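Local atomic coordinates of L-Ala-D/L-Glu Epimerase (PDB entry 1JPD), a protein that belongs to the enolase superfamily, pairing an N-terminal alpha/beta capping domain with a C-terminal domain built as a modified TIM barrel. Residues V33-E38 / R91-C96; T49-Y54 / L251-G256; N138-L143 / K149-K154; V247-D252 / T258-L263; A288-V293 / A299-P304. One frame throughout, in Å; residues are numbered along the deposited sequence.

Contact 1 of 5, residues V33-E38 / R91-C96; sequences VVVELE and RNALDC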
# COMPACT_ATOMS: atom_id res chain seq x y z
N VAL A 33 3.21 -11.52 9.68
CA VAL A 33 3.86 -12.81 9.64
C VAL A 33 5.24 -12.60 9.01
O VAL A 33 5.36 -12.02 7.93
CB VAL A 33 3.06 -13.82 8.81
CG1 VAL A 33 3.88 -15.09 8.63
CG2 VAL A 33 1.75 -14.15 9.50
N VAL A 34 6.27 -13.08 9.69
CA VAL A 34 7.63 -12.93 9.19
C VAL A 34 8.21 -14.25 8.70
O VAL A 34 7.96 -15.31 9.27
CB VAL A 34 8.58 -12.38 10.28
CG1 VAL A 34 9.94 -12.09 9.68
CG2 VAL A 34 7.99 -11.14 10.92
N VAL A 35 8.99 -14.16 7.63
CA VAL A 35 9.65 -15.33 7.07
C VAL A 35 11.13 -15.04 6.88
O VAL A 35 11.51 -14.13 6.15
CB VAL A 35 9.07 -15.74 5.71
CG1 VAL A 35 9.98 -16.79 5.06
CG2 VAL A 35 7.66 -16.28 5.89
N GLU A 36 11.96 -15.82 7.56
CA GLU A 36 13.40 -15.66 7.47
C GLU A 36 14.00 -16.82 6.70
O GLU A 36 13.81 -17.98 7.06
CB GLU A 36 13.98 -15.58 8.88
CG GLU A 36 15.49 -15.48 8.94
CD GLU A 36 15.98 -15.05 10.31
OE1 GLU A 36 17.10 -15.46 10.69
OE2 GLU A 36 15.25 -14.30 11.01
N LEU A 37 14.71 -16.51 5.62
CA LEU A 37 15.36 -17.52 4.78
C LEU A 37 16.87 -17.48 5.02
O LEU A 37 17.42 -16.42 5.31
CB LEU A 37 15.08 -17.25 3.29
CG LEU A 37 13.63 -17.23 2.82
CD1 LEU A 37 13.58 -16.93 1.34
CD2 LEU A 37 12.97 -18.56 3.11
N GLU A 38 17.53 -18.62 4.91
CA GLU A 38 18.97 -18.68 5.14
C GLU A 38 19.73 -19.50 4.09
O GLU A 38 19.68 -20.73 4.09
CB GLU A 38 19.25 -19.26 6.52
CG GLU A 38 20.72 -19.35 6.88
CD GLU A 38 21.10 -18.44 8.02
OE1 GLU A 38 20.39 -18.45 9.05
OE2 GLU A 38 22.11 -17.71 7.91
N ARG A 91 2.33 -15.27 -0.24
CA ARG A 91 3.32 -15.13 -1.29
C ARG A 91 4.14 -13.86 -1.11
O ARG A 91 5.32 -13.83 -1.46
CB ARG A 91 2.66 -15.12 -2.67
CG ARG A 91 3.68 -15.29 -3.80
CD ARG A 91 3.02 -15.46 -5.16
NE ARG A 91 2.54 -14.20 -5.72
CZ ARG A 91 1.89 -14.10 -6.87
NH1 ARG A 91 1.64 -15.19 -7.59
NH2 ARG A 91 1.49 -12.91 -7.31
N ASN A 92 3.53 -12.82 -0.55
CA ASN A 92 4.25 -11.56 -0.34
C ASN A 92 5.44 -11.74 0.59
O ASN A 92 6.54 -11.26 0.29
CB ASN A 92 3.30 -10.50 0.22
CG ASN A 92 3.96 -9.13 0.32
OD1 ASN A 92 4.78 -8.76 -0.53
ND2 ASN A 92 3.61 -8.38 1.36
N ALA A 93 5.24 -12.43 1.71
CA ALA A 93 6.33 -12.66 2.65
C ALA A 93 7.46 -13.45 1.98
O ALA A 93 8.64 -13.10 2.10
CB ALA A 93 5.84 -13.40 3.87
N LEU A 94 7.11 -14.52 1.26
CA LEU A 94 8.13 -15.33 0.60
C LEU A 94 8.85 -14.59 -0.52
O LEU A 94 10.08 -14.62 -0.60
CB LEU A 94 7.50 -16.61 0.05
CG LEU A 94 6.97 -17.52 1.16
CD1 LEU A 94 6.31 -18.74 0.56
CD2 LEU A 94 8.10 -17.90 2.10
N ASP A 95 8.08 -13.94 -1.39
CA ASP A 95 8.66 -13.21 -2.50
C ASP A 95 9.62 -12.14 -1.97
O ASP A 95 10.73 -11.99 -2.47
CB ASP A 95 7.55 -12.57 -3.35
CG ASP A 95 8.08 -11.87 -4.59
OD1 ASP A 95 8.35 -10.65 -4.52
OD2 ASP A 95 8.25 -12.53 -5.63
N CYS A 96 9.20 -11.42 -0.93
CA CYS A 96 10.05 -10.39 -0.37
C CYS A 96 11.26 -11.02 0.32
O CYS A 96 12.36 -10.49 0.21
CB CYS A 96 9.27 -9.52 0.62
SG CYS A 96 8.04 -8.47 -0.20
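Val35 meets both Ala93 and Leu94 across the interface between strand 33-38 and helix 91-96, and these three side chains account for most of the 183 Å² buried here. The two methyls of the valine divide the work. CG1 is set anti to the backbone N (chi1 169°) and reaches Leu94, with Val35 CG1 and Leu94 CD2 3.7 Å apart. CG2 lies on the other branch and rests on the alanine, Val35 CG2 to Ala93 CB being 4.0 Å. The CB of Ala93 points toward the strand. Leu94 starts off to the side of the strand, and its CD2 branch then comes back over the fork of the valine, so that Leu94 CD2 is also 4.1 Å from Val35 CG2. The arrangement illustrates how a helix packs on a sheet in the N-terminal domain of the mandelate racemase/muconate lactonizing enzyme family: strand 29-39 is the middle one of three antiparallel strands, and helix 89-104 lies against it. The axes of the two short segments approach to 8.0 Å at an angle of 30°. Ile65 of helix 58-66 touches both Val35 and Leu94, extending the same apolar layer, while Leu81 of helix 78-84 packs on Leu94. Val34 turns away from the helix, where its side chain meets Phe10 of the neighbouring strand 6-15.

Contact 2 of 5, residues T49-Y54 / L251-G256; sequences TPYPRY and LDKTGG
With CG of Asp252 turned anti to its carbonyl carbon (chi1 -70°), the carboxylate is brought up to the backbone of Thr49; the same choice of first torsion in Lys253, followed by a bend at its third, carries the lysine chain across Tyr51 and Tyr54. The bond across the contact runs from Thr49 N to Asp252 OD1 at 3.0 Å and is nearly straight, with an angle of 178° at the hydrogen. The amide approaches from above the carboxylate, about 40° out of its plane. OD1 also accepts a bond from Asn92 ND2, so two donors, both from the N-terminal domain, grip one oxygen. The second half of the contact is apolar. Lys253 CG lies near the plane of the Tyr54 ring, at its edge, 3.8 Å from Tyr54 CE1, and is 4.1 Å from Tyr51 CE2, while Lys253 CD is 3.9 Å from Tyr54 OH. Both tyrosines thus meet the methylenes from the same side, and the charged end continues to Asp228 and the carbonyl of Asn248; Tyr54 OH bonds to the carbonyl of Glu229. Beyond the lysine the short helix ends before Gly255, which has positive phi, and Thr254 OG1 donates to Gly256 O at 2.9 Å. A loop of the N-terminal domain lying against the short helix that follows a barrel strand is characteristic of the enolase superfamily, whose capping domain closes over the C-terminal ends of the barrel strands.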
# COMPACT_ATOMS: atom_id res chain seq x y z
N THR A 49 1.33 -8.79 5.89
CA THR A 49 0.21 -8.50 6.77
C THR A 49 -1.05 -9.16 6.23
O THR A 49 -1.65 -8.66 5.29
CB THR A 49 -0.03 -6.99 6.89
OG1 THR A 49 1.11 -6.38 7.49
CG2 THR A 49 -1.27 -6.70 7.74
N PRO A 50 -1.46 -10.29 6.81
CA PRO A 50 -2.68 -10.97 6.34
C PRO A 50 -3.83 -9.96 6.22
O PRO A 50 -4.12 -9.20 7.17
CB PRO A 50 -2.92 -12.02 7.42
CG PRO A 50 -1.53 -12.37 7.84
CD PRO A 50 -0.87 -11.02 7.95
N TYR A 51 -4.47 -9.95 5.05
CA TYR A 51 -5.57 -9.02 4.76
C TYR A 51 -6.92 -9.63 5.08
O TYR A 51 -7.45 -10.43 4.30
CB TYR A 51 -5.52 -8.62 3.27
CG TYR A 51 -6.19 -7.30 2.93
CD1 TYR A 51 -6.64 -6.44 3.93
CD2 TYR A 51 -6.35 -6.90 1.60
CE1 TYR A 51 -7.22 -5.21 3.61
CE2 TYR A 51 -6.93 -5.67 1.27
CZ TYR A 51 -7.37 -4.84 2.29
OH TYR A 51 -7.93 -3.62 1.99
N PRO A 52 -7.50 -9.27 6.24
CA PRO A 52 -8.80 -9.82 6.64
C PRO A 52 -9.84 -9.74 5.52
O PRO A 52 -10.45 -10.75 5.16
CB PRO A 52 -9.18 -8.96 7.85
CG PRO A 52 -7.85 -8.66 8.47
CD PRO A 52 -7.00 -8.32 7.25
N ARG A 53 -10.00 -8.55 4.95
CA ARG A 53 -10.98 -8.34 3.89
C ARG A 53 -10.86 -9.27 2.67
O ARG A 53 -11.74 -9.26 1.80
CB ARG A 53 -10.95 -6.88 3.41
CG ARG A 53 -12.17 -6.53 2.57
CD ARG A 53 -12.07 -5.15 1.97
NE ARG A 53 -13.17 -4.85 1.06
CZ ARG A 53 -13.68 -5.71 0.18
NH1 ARG A 53 -13.20 -6.94 0.09
NH2 ARG A 53 -14.64 -5.32 -0.65
N TYR A 54 -9.82 -10.09 2.61
CA TYR A 54 -9.64 -11.01 1.48
C TYR A 54 -9.55 -12.47 1.93
O TYR A 54 -9.07 -13.33 1.20
CB TYR A 54 -8.37 -10.66 0.69
CG TYR A 54 -8.45 -9.37 -0.11
CD1 TYR A 54 -7.32 -8.84 -0.73
CD2 TYR A 54 -9.66 -8.70 -0.27
CE1 TYR A 54 -7.39 -7.67 -1.48
CE2 TYR A 54 -9.74 -7.52 -1.02
CZ TYR A 54 -8.61 -7.02 -1.62
OH TYR A 54 -8.70 -5.87 -2.38
N LEU A 251 1.82 -4.52 -1.89
CA LEU A 251 2.46 -5.83 -1.97
C LEU A 251 1.64 -6.98 -1.40
O LEU A 251 1.71 -8.09 -1.92
CB LEU A 251 3.84 -5.78 -1.30
CG LEU A 251 4.81 -4.74 -1.86
CD1 LEU A 251 6.21 -5.08 -1.37
CD2 LEU A 251 4.76 -4.72 -3.37
N ASP A 252 0.87 -6.74 -0.34
CA ASP A 252 0.04 -7.79 0.23
C ASP A 252 -1.06 -8.22 -0.75
O ASP A 252 -1.52 -9.36 -0.70
CB ASP A 252 -0.61 -7.33 1.55
CG ASP A 252 0.40 -7.17 2.68
OD1 ASP A 252 1.11 -8.15 3.00
OD2 ASP A 252 0.48 -6.07 3.26
N LYS A 253 -1.49 -7.32 -1.62
CA LYS A 253 -2.53 -7.64 -2.60
C LYS A 253 -1.92 -8.24 -3.88
O LYS A 253 -2.51 -9.14 -4.48
CB LYS A 253 -3.36 -6.40 -2.95
CG LYS A 253 -4.15 -5.80 -1.79
CD LYS A 253 -5.01 -4.61 -2.25
CE LYS A 253 -4.13 -3.47 -2.80
NZ LYS A 253 -4.93 -2.32 -3.35
N THR A 254 -0.76 -7.74 -4.30
CA THR A 254 -0.11 -8.26 -5.51
C THR A 254 0.61 -9.56 -5.19
O THR A 254 0.98 -10.32 -6.08
CB THR A 254 0.97 -7.30 -6.06
OG1 THR A 254 2.00 -7.11 -5.07
CG2 THR A 254 0.37 -5.95 -6.45
N GLY A 255 0.83 -9.80 -3.90
CA GLY A 255 1.51 -11.01 -3.49
C GLY A 255 3.01 -10.95 -3.70
O GLY A 255 3.61 -11.93 -4.14
N GLY A 256 3.62 -9.81 -3.38
CA GLY A 256 5.06 -9.68 -3.54
C GLY A 256 5.52 -8.58 -4.48
O GLY A 256 4.75 -8.07 -5.31

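Contact 3 of 5, residues N138-L143 / K149-K154; sequences NSASTL and KLLKVK
Within the beta-alpha-beta unit formed by strand 121-128, helix 133-145 and strand 150-154, Ala140 and Leu143 of the helix close on Leu151 of the second strand. The contact is small, 125 Å² in all, and a single leucine serves as its whole strand side. Leu151 points at the helix, and its two methyls part to meet different residues. Leu151 CD1 touches Ala140 CB at 3.7 Å and also comes within 3.9 Å of Ala140 O. The other branch goes to the next turn, with Leu151 CD2 4.1 Å from Leu143 CB. CG stands anti to the carbonyl carbon (chi1 -60°), and chi2 near 180° then spreads the two methyls. Ala140 and Leu143 are three residues apart, hence on one side of the helix; the backbone bond from Leu143 N to Ser139 O, at 2.9 Å, belongs to the regular helical turn on which they sit. Leu143 touches through its CB rather than through its methyls. In the barrel this is the usual relation of an outer helix to the parallel sheet: alternate strand residues turn outward, as Leu151 does, while their neighbours turn to the opposite side. Lys152 is such a neighbour and makes a salt bridge with Asp300. Strand 150-154 is hydrogen-bonded on its two edges, Leu150 with Gln126 of strand 121-128 and Leu151 with Thr175 and Ile177 of strand 175-179. Val171, in the loop after helix 160-170, touches both Ala140 and Leu151.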
# COMPACT_ATOMS: atom_id res chain seq x y z
N ASN A 138 -8.79 21.94 11.30
CA ASN A 138 -7.70 22.22 12.24
C ASN A 138 -6.60 21.18 12.09
O ASN A 138 -5.41 21.52 12.08
CB ASN A 138 -8.18 22.22 13.69
CG ASN A 138 -8.99 23.44 14.03
OD1 ASN A 138 -8.64 24.57 13.65
ND2 ASN A 138 -10.08 23.24 14.77
N SER A 139 -7.00 19.92 11.98
CA SER A 139 -6.04 18.84 11.83
C SER A 139 -5.22 19.03 10.56
O SER A 139 -4.00 18.92 10.59
CB SER A 139 -6.76 17.50 11.79
OG SER A 139 -5.83 16.45 11.52
N ALA A 140 -5.90 19.31 9.45
CA ALA A 140 -5.23 19.52 8.18
C ALA A 140 -4.24 20.68 8.27
O ALA A 140 -3.12 20.60 7.75
CB ALA A 140 -6.25 19.80 7.09
N SER A 141 -4.64 21.74 8.95
CA SER A 141 -3.77 22.90 9.10
C SER A 141 -2.51 22.56 9.92
O SER A 141 -1.40 22.93 9.54
CB SER A 141 -4.53 24.06 9.75
OG SER A 141 -3.68 25.18 9.91
N THR A 142 -2.70 21.86 11.04
CA THR A 142 -1.58 21.48 11.91
C THR A 142 -0.61 20.54 11.20
O THR A 142 0.61 20.68 11.33
CB THR A 142 -2.08 20.77 13.17
OG1 THR A 142 -2.92 21.65 13.92
CG2 THR A 142 -0.90 20.34 14.03
N LEU A 143 -1.14 19.58 10.45
CA LEU A 143 -0.31 18.64 9.72
C LEU A 143 0.41 19.35 8.58
O LEU A 143 1.52 18.98 8.22
CB LEU A 143 -1.16 17.47 9.19
CG LEU A 143 -1.82 16.62 10.29
CD1 LEU A 143 -2.72 15.56 9.67
CD2 LEU A 143 -0.74 15.97 11.14
N LYS A 149 2.88 17.84 2.91
CA LYS A 149 2.43 18.49 1.69
C LYS A 149 1.26 17.73 1.05
O LYS A 149 0.44 18.32 0.35
CB LYS A 149 3.58 18.60 0.69
CG LYS A 149 4.64 19.62 1.11
CD LYS A 149 5.88 19.56 0.23
CE LYS A 149 6.93 20.55 0.71
NZ LYS A 149 7.16 20.45 2.19
N LEU A 150 1.20 16.43 1.30
CA LEU A 150 0.15 15.58 0.76
C LEU A 150 -0.72 15.09 1.91
O LEU A 150 -0.24 14.41 2.80
CB LEU A 150 0.76 14.38 0.03
CG LEU A 150 -0.21 13.34 -0.54
CD1 LEU A 150 -1.15 14.00 -1.53
CD2 LEU A 150 0.58 12.24 -1.21
N LEU A 151 -2.00 15.45 1.88
CA LEU A 151 -2.94 15.05 2.92
C LEU A 151 -3.95 14.06 2.35
O LEU A 151 -4.52 14.29 1.27
CB LEU A 151 -3.70 16.26 3.46
CG LEU A 151 -2.91 17.40 4.11
CD1 LEU A 151 -3.86 18.49 4.58
CD2 LEU A 151 -2.12 16.84 5.29
N LYS A 152 -4.18 12.96 3.06
CA LYS A 152 -5.17 11.98 2.62
C LYS A 152 -6.38 12.19 3.51
O LYS A 152 -6.35 11.84 4.69
CB LYS A 152 -4.65 10.55 2.76
CG LYS A 152 -5.64 9.50 2.27
CD LYS A 152 -5.05 8.09 2.31
CE LYS A 152 -4.80 7.61 3.73
NZ LYS A 152 -4.15 6.28 3.75
N VAL A 153 -7.44 12.76 2.95
CA VAL A 153 -8.64 13.01 3.73
C VAL A 153 -9.55 11.80 3.73
O VAL A 153 -9.97 11.34 2.66
CB VAL A 153 -9.43 14.22 3.18
CG1 VAL A 153 -10.68 14.44 4.01
CG2 VAL A 153 -8.56 15.46 3.22
N LYS A 154 -9.83 11.27 4.91
CA LYS A 154 -10.70 10.10 5.04
C LYS A 154 -12.15 10.61 5.12
O LYS A 154 -12.45 11.50 5.90
CB LYS A 154 -10.37 9.31 6.31
CG LYS A 154 -9.13 8.44 6.22
CD LYS A 154 -9.51 6.96 6.14
CE LYS A 154 -8.27 6.06 6.15
NZ LYS A 154 -7.47 6.17 7.41

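Contact 4 of 5, residues V247-D252 / T258-L263; sequences VNIKLD and TEALAL
Ile249 packs on Ala260 and Leu263, and Leu251 on Ala260, in the C-terminal barrel, where strand 246-249, its sixth strand, leads through the short helix 251-254 into helix 257-269. Contacts between the segments are apolar. Ile249 and Leu263 reach toward each other tip to tip, Ile249 CG1 lying 4.0 Å from Leu263 CD2 and 4.2 Å from Leu263 CG. Leu263 extends in that direction because its CG is anti to the backbone N (chi1 174°). The other branch of the isoleucine, CG2, is directed at the preceding turn of the helix and meets Ala260. The small side chain of Ala260 points toward 247-252, which is consistent with the close approach of the Leu251 and Ala260 CA atoms, 6.2 Å apart.

Polar bonds are found around this core and not across it. Ile249 pairs through its backbone with Met275 and Gly277 on one side, while Asn248 pairs with Ala227 on the other, as befits a strand with a parallel neighbour on each side. Asn248 and Lys250 turn their side chains away from the helix; Asn248 ND2 bonds to Glu205 OE2. On the helix, Glu259 forms a salt bridge with Arg234, and Thr258 OG1 bonds to Asp95 of the N-terminal domain. Leu292 also packs on Ala260, whose single CB is met by two residues of 247-252, with Ile249 CG2 at 3.9 Å and Leu251 CD2 at 3.3 Å.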
# COMPACT_ATOMS: atom_id res chain seq x y z
N VAL A 247 -4.48 3.09 -10.04
CA VAL A 247 -4.55 1.85 -9.26
C VAL A 247 -3.64 2.00 -8.05
O VAL A 247 -2.54 2.54 -8.16
CB VAL A 247 -4.10 0.61 -10.08
CG1 VAL A 247 -4.99 0.43 -11.29
CG2 VAL A 247 -2.65 0.77 -10.51
N ASN A 248 -4.09 1.54 -6.89
CA ASN A 248 -3.29 1.61 -5.67
C ASN A 248 -2.59 0.25 -5.50
O ASN A 248 -3.24 -0.75 -5.18
CB ASN A 248 -4.20 1.89 -4.47
CG ASN A 248 -3.43 2.02 -3.17
OD1 ASN A 248 -2.50 1.25 -2.90
ND2 ASN A 248 -3.82 2.98 -2.34
N ILE A 249 -1.28 0.22 -5.72
CA ILE A 249 -0.51 -1.01 -5.60
C ILE A 249 -0.05 -1.28 -4.16
O ILE A 249 0.53 -0.41 -3.52
CB ILE A 249 0.77 -0.96 -6.48
CG1 ILE A 249 0.38 -0.81 -7.95
CG2 ILE A 249 1.60 -2.23 -6.28
CD1 ILE A 249 1.56 -0.53 -8.88
N LYS A 250 -0.34 -2.48 -3.67
CA LYS A 250 0.07 -2.90 -2.33
C LYS A 250 0.62 -4.31 -2.44
O LYS A 250 -0.02 -5.19 -3.02
CB LYS A 250 -1.11 -2.91 -1.37
CG LYS A 250 -1.60 -1.53 -1.01
CD LYS A 250 -2.68 -1.59 0.05
CE LYS A 250 -3.19 -0.21 0.34
NZ LYS A 250 -4.20 -0.21 1.43
N LEU A 251 1.82 -4.52 -1.89
CA LEU A 251 2.46 -5.83 -1.97
C LEU A 251 1.64 -6.98 -1.40
O LEU A 251 1.71 -8.09 -1.92
CB LEU A 251 3.84 -5.78 -1.30
CG LEU A 251 4.81 -4.74 -1.86
CD1 LEU A 251 6.21 -5.08 -1.37
CD2 LEU A 251 4.76 -4.72 -3.37
N ASP A 252 0.87 -6.74 -0.34
CA ASP A 252 0.04 -7.79 0.23
C ASP A 252 -1.06 -8.22 -0.75
O ASP A 252 -1.52 -9.36 -0.70
CB ASP A 252 -0.61 -7.33 1.55
CG ASP A 252 0.40 -7.17 2.68
OD1 ASP A 252 1.11 -8.15 3.00
OD2 ASP A 252 0.48 -6.07 3.26
N THR A 258 7.62 -8.84 -6.93
CA THR A 258 7.68 -9.28 -8.32
C THR A 258 6.41 -8.93 -9.11
O THR A 258 6.49 -8.40 -10.21
CB THR A 258 7.92 -10.79 -8.41
OG1 THR A 258 9.11 -11.12 -7.68
CG2 THR A 258 8.10 -11.19 -9.87
N GLU A 259 5.24 -9.22 -8.54
CA GLU A 259 3.99 -8.92 -9.22
C GLU A 259 3.74 -7.42 -9.19
O GLU A 259 3.24 -6.85 -10.16
CB GLU A 259 2.83 -9.65 -8.55
CG GLU A 259 1.48 -9.46 -9.23
CD GLU A 259 1.45 -9.98 -10.67
OE1 GLU A 259 2.26 -10.88 -10.98
OE2 GLU A 259 0.61 -9.50 -11.47
N ALA A 260 4.10 -6.77 -8.09
CA ALA A 260 3.91 -5.33 -7.98
C ALA A 260 4.63 -4.64 -9.14
O ALA A 260 4.05 -3.79 -9.83
CB ALA A 260 4.45 -4.82 -6.65
N LEU A 261 5.90 -5.01 -9.37
CA LEU A 261 6.69 -4.43 -10.46
C LEU A 261 6.05 -4.67 -11.82
O LEU A 261 5.93 -3.75 -12.63
CB LEU A 261 8.11 -5.02 -10.45
CG LEU A 261 9.03 -4.55 -9.31
CD1 LEU A 261 10.28 -5.41 -9.23
CD2 LEU A 261 9.40 -3.09 -9.53
N ALA A 262 5.63 -5.90 -12.07
CA ALA A 262 5.00 -6.23 -13.34
C ALA A 262 3.66 -5.50 -13.48
O ALA A 262 3.22 -5.20 -14.58
CB ALA A 262 4.78 -7.74 -13.44
N LEU A 263 3.02 -5.23 -12.34
CA LEU A 263 1.75 -4.54 -12.35
C LEU A 263 1.97 -3.08 -12.70
O LEU A 263 1.21 -2.51 -13.48
CB LEU A 263 1.06 -4.65 -10.98
CG LEU A 263 -0.23 -3.86 -10.74
CD1 LEU A 263 -1.21 -4.07 -11.87
CD2 LEU A 263 -0.85 -4.28 -9.42

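Contact 5 of 5, residues A288-V293 / A299-P304; sequences AALPLV and ADLDGP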
# COMPACT_ATOMS: atom_id res chain seq x y z
N ALA A 288 10.66 -3.07 1.49
CA ALA A 288 10.41 -4.00 0.39
C ALA A 288 9.62 -3.37 -0.75
O ALA A 288 9.67 -3.85 -1.88
CB ALA A 288 9.69 -5.25 0.91
N ALA A 289 8.89 -2.30 -0.46
CA ALA A 289 8.08 -1.62 -1.47
C ALA A 289 8.78 -0.45 -2.15
O ALA A 289 8.44 -0.08 -3.28
CB ALA A 289 6.78 -1.15 -0.86
N LEU A 290 9.77 0.14 -1.48
CA LEU A 290 10.48 1.30 -2.01
C LEU A 290 10.86 1.29 -3.50
O LEU A 290 10.69 2.30 -4.19
CB LEU A 290 11.72 1.57 -1.16
CG LEU A 290 11.31 2.03 0.24
CD1 LEU A 290 12.55 2.13 1.13
CD2 LEU A 290 10.58 3.37 0.15
N PRO A 291 11.35 0.16 -4.02
CA PRO A 291 11.73 0.11 -5.43
C PRO A 291 10.68 0.69 -6.39
O PRO A 291 11.02 1.12 -7.49
CB PRO A 291 11.96 -1.38 -5.67
CG PRO A 291 12.51 -1.83 -4.36
CD PRO A 291 11.60 -1.14 -3.37
N LEU A 292 9.42 0.72 -5.96
CA LEU A 292 8.34 1.25 -6.79
C LEU A 292 8.17 2.77 -6.72
O LEU A 292 7.60 3.37 -7.62
CB LEU A 292 7.01 0.58 -6.41
CG LEU A 292 6.85 -0.92 -6.68
CD1 LEU A 292 5.64 -1.45 -5.94
CD2 LEU A 292 6.71 -1.15 -8.17
N VAL A 293 8.67 3.38 -5.65
CA VAL A 293 8.52 4.82 -5.44
C VAL A 293 8.75 5.73 -6.65
O VAL A 293 7.94 6.61 -6.93
CB VAL A 293 9.42 5.30 -4.28
CG1 VAL A 293 9.31 6.81 -4.14
CG2 VAL A 293 8.99 4.63 -2.98
N ALA A 299 2.70 8.38 -2.76
CA ALA A 299 3.25 7.31 -1.94
C ALA A 299 2.57 7.37 -0.57
O ALA A 299 2.65 8.39 0.12
CB ALA A 299 4.75 7.49 -1.77
N ASP A 300 1.89 6.29 -0.21
CA ASP A 300 1.23 6.21 1.09
C ASP A 300 1.94 5.06 1.81
O ASP A 300 1.46 3.92 1.80
CB ASP A 300 -0.26 5.92 0.90
CG ASP A 300 -1.04 6.00 2.21
OD1 ASP A 300 -0.45 6.43 3.22
OD2 ASP A 300 -2.24 5.64 2.22
N LEU A 301 3.08 5.37 2.42
CA LEU A 301 3.89 4.35 3.09
C LEU A 301 4.12 4.55 4.58
O LEU A 301 5.03 3.93 5.14
CB LEU A 301 5.26 4.27 2.42
CG LEU A 301 5.33 4.09 0.90
CD1 LEU A 301 6.76 4.37 0.41
CD2 LEU A 301 4.89 2.68 0.53
N ASP A 302 3.31 5.37 5.24
CA ASP A 302 3.56 5.59 6.66
C ASP A 302 2.98 4.54 7.62
O ASP A 302 2.87 4.78 8.82
CB ASP A 302 3.10 7.01 7.08
CG ASP A 302 1.59 7.16 7.15
OD1 ASP A 302 1.14 8.26 7.54
OD2 ASP A 302 0.85 6.21 6.82
N GLY A 303 2.64 3.37 7.10
CA GLY A 303 2.11 2.32 7.95
C GLY A 303 2.86 2.16 9.27
O GLY A 303 2.24 2.11 10.33
N PRO A 304 4.20 2.09 9.24
CA PRO A 304 4.95 1.94 10.49
C PRO A 304 4.67 2.98 11.58
O PRO A 304 4.73 2.65 12.76
CB PRO A 304 6.41 1.98 10.03
CG PRO A 304 6.34 1.37 8.65
CD PRO A 304 5.10 2.05 8.08
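Ala289, Leu290 and Val293 gather in turn about one side chain, Leu301. Ala289 points its CB at the leucine but stands off a little, 4.5 Å from Leu301 CD2. At Leu290 the side chain first leaves to the flank of the other segment, and its tip then swings in until Leu290 CD2 is 4.0 Å from Leu301 CD1; the two side chains cross obliquely. From here the chain takes 3-10 form, with Leu292 N bonded to Ala289 O at 3.0 Å and Val293 N to Leu290 O at 2.7 Å. These turns carry the path from helix 283-289 toward strand 298-299, the eighth strand of the barrel, whose following loop holds Leu301. Leu292 faces the neighbouring helix 257-269, meeting Ala260, Leu261 and Ala264. Val293 then returns to the leucine: with CG1 anti to the backbone N (chi1 177°), CG2 is the branch that meets it, Val293 CG2 lying 4.1 Å from Leu301 CD1. One methyl of Leu301 is therefore shared by Leu290 and Val293, while the other faces Ala289. Leu276 of strand 273-276 touches both Val293 and Leu301.

Overall arrangement
From the N terminus, contact 1 opens on strand 29-39 and contact 2 opens just after strand 42-48. Contact 1 closes first, at helix 89-104, within the N-terminal domain; contact 2 closes only at 251-256 in the barrel, so the two cross. Contact 3 opens and closes inside that long excursion, joining helix 133-145 to the second barrel strand. Contact 4 begins where contact 2 ends, sharing Leu251 and Asp252, and contact 5 follows in series. Arg91 NH2 and NE bond to Thr254 O and Gly255 O, linking contacts 1 and 2 between domains. Leu292 packs contact 5 on contact 4, while the Lys152-Asp300 salt bridge joins contacts 3 and 5.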